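Polymeric Immunoglobulin Receptor (Oncorhynchus mykiss, PDB 5F1S) probably binds polymeric immunoglobulins at mucosal surfaces, its immunoglobulin-fold domains forming the receptor ectodomain that corresponds to secretory component. Local coordinates at residues E79-K82 with E83-G86. Numbering follows the deposited sequence.
Sequences ELQK and EDSG
D84 reaches back to Q81 and closes the short 3-10 turn between them. Its CB lies 3.7 Å from CD2 of L80 and also rests near O of Q81. With CG anti to the carbonyl carbon (chi1 -66°), the carboxylate swings back beside the earlier backbone: CG lies near both N and O of Q81, and OD2 touches Q81 CB and takes the Q81 N-H, N to OD2 2.8 Å and nearly straight at 168°, on its anti side and tilted out of the carboxylate plane. The return bond, D84 N to Q81 O at 2.7 Å, is more bent. One step on, K82 O accepts both S85 N at 3.0 Å and S85 OG at 2.9 Å. The E83 side chain lies alongside that of Q81, both pointing the same way, with E83 CD 3.4 Å from Q81 CB and the carboxylate plane 84° from the amide. The bent Q81 chain brings NE2 back to E79 O at 2.9 Å, a nearly straight bond leaving in the amide plane and arriving above the E79 carbonyl plane. In this E-F turn of the V-set domain, D84 and S85 lead from strand 72-77 into strand F (86-92), starting its D-x-G-x-Y-x-C motif. Y88 hydrogen-bonds through its hydroxyl to D84 O, a tyrosine corner, while L80 packs on V110 of strand 103-111.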
loop_
_atom_site.group_PDB
_atom_site.type_symbol
_atom_site.label_atom_id
_atom_site.label_comp_id
_atom_site.label_asym_id
_atom_site.label_seq_id
_atom_site.Cartn_x
_atom_site.Cartn_y
_atom_site.Cartn_z
ATOM N N GLU A 79 -7.186 -6.919 5.030
ATOM C CA GLU A 79 -6.222 -7.939 5.435
ATOM C C GLU A 79 -5.856 -8.830 4.247
ATOM O O GLU A 79 -5.879 -10.062 4.314
ATOM C CB GLU A 79 -6.761 -8.785 6.590
ATOM C CG GLU A 79 -7.427 -8.008 7.725
ATOM C CD GLU A 79 -6.510 -7.722 8.884
ATOM O OE1 GLU A 79 -5.283 -7.928 8.756
ATOM O OE2 GLU A 79 -7.023 -7.292 9.937
ATOM N N LEU A 80 -5.489 -8.192 3.140
ATOM C CA LEU A 80 -5.255 -8.941 1.920
ATOM C C LEU A 80 -4.084 -9.895 2.082
ATOM O O LEU A 80 -3.039 -9.523 2.616
ATOM C CB LEU A 80 -4.977 -7.988 0.766
ATOM C CG LEU A 80 -6.253 -7.343 0.234
ATOM C CD1 LEU A 80 -5.895 -6.135 -0.625
ATOM C CD2 LEU A 80 -7.059 -8.351 -0.608
ATOM N N GLN A 81 -4.247 -11.100 1.554
ATOM C CA GLN A 81 -3.226 -12.136 1.577
ATOM C C GLN A 81 -2.626 -12.321 0.196
ATOM O O GLN A 81 -3.235 -12.015 -0.827
ATOM C CB GLN A 81 -3.843 -13.445 2.079
ATOM C CG GLN A 81 -4.448 -13.308 3.465
ATOM C CD GLN A 81 -3.447 -12.903 4.498
ATOM O OE1 GLN A 81 -2.587 -13.697 4.864
ATOM N NE2 GLN A 81 -3.557 -11.692 4.995
ATOM N N LYS A 82 -1.413 -12.884 0.138
ATOM C CA LYS A 82 -0.787 -13.045 -1.164
ATOM C C LYS A 82 -1.692 -13.829 -2.114
ATOM O O LYS A 82 -1.765 -13.544 -3.313
ATOM C CB LYS A 82 0.559 -13.746 -1.015
ATOM C CG LYS A 82 1.311 -13.777 -2.340
ATOM C CD LYS A 82 2.704 -14.344 -2.243
ATOM C CE LYS A 82 3.351 -14.310 -3.655
ATOM N NZ LYS A 82 4.724 -14.875 -3.649
ATOM N N GLU A 83 -2.382 -14.827 -1.595
ATOM C CA GLU A 83 -3.236 -15.646 -2.446
ATOM C C GLU A 83 -4.473 -14.880 -2.933
ATOM O O GLU A 83 -5.169 -15.370 -3.840
ATOM C CB GLU A 83 -3.630 -16.916 -1.696
ATOM C CG GLU A 83 -4.399 -16.700 -0.408
ATOM C CD GLU A 83 -3.516 -16.639 0.864
ATOM O OE1 GLU A 83 -2.274 -16.326 0.785
ATOM O OE2 GLU A 83 -4.105 -16.898 1.957
ATOM N N ASP A 84 -4.743 -13.687 -2.377
ATOM C CA ASP A 84 -5.805 -12.810 -2.900
ATOM C C ASP A 84 -5.410 -12.085 -4.188
ATOM O O ASP A 84 -6.261 -11.454 -4.841
ATOM C CB ASP A 84 -6.234 -11.788 -1.823
ATOM C CG ASP A 84 -6.891 -12.425 -0.645
ATOM O OD1 ASP A 84 -7.713 -13.341 -0.872
ATOM O OD2 ASP A 84 -6.640 -12.010 0.514
ATOM N N SER A 85 -4.155 -12.187 -4.617
ATOM C CA SER A 85 -3.724 -11.535 -5.847
ATOM C C SER A 85 -4.494 -12.034 -7.068
ATOM O O SER A 85 -4.784 -13.221 -7.182
ATOM C CB SER A 85 -2.246 -11.811 -6.088
ATOM O OG SER A 85 -1.448 -11.278 -5.085
ATOM N N GLY A 86 -4.771 -11.132 -8.004
ATOM C CA GLY A 86 -5.441 -11.517 -9.227
ATOM C C GLY A 86 -6.370 -10.436 -9.738
ATOM O O GLY A 86 -6.343 -9.277 -9.297
#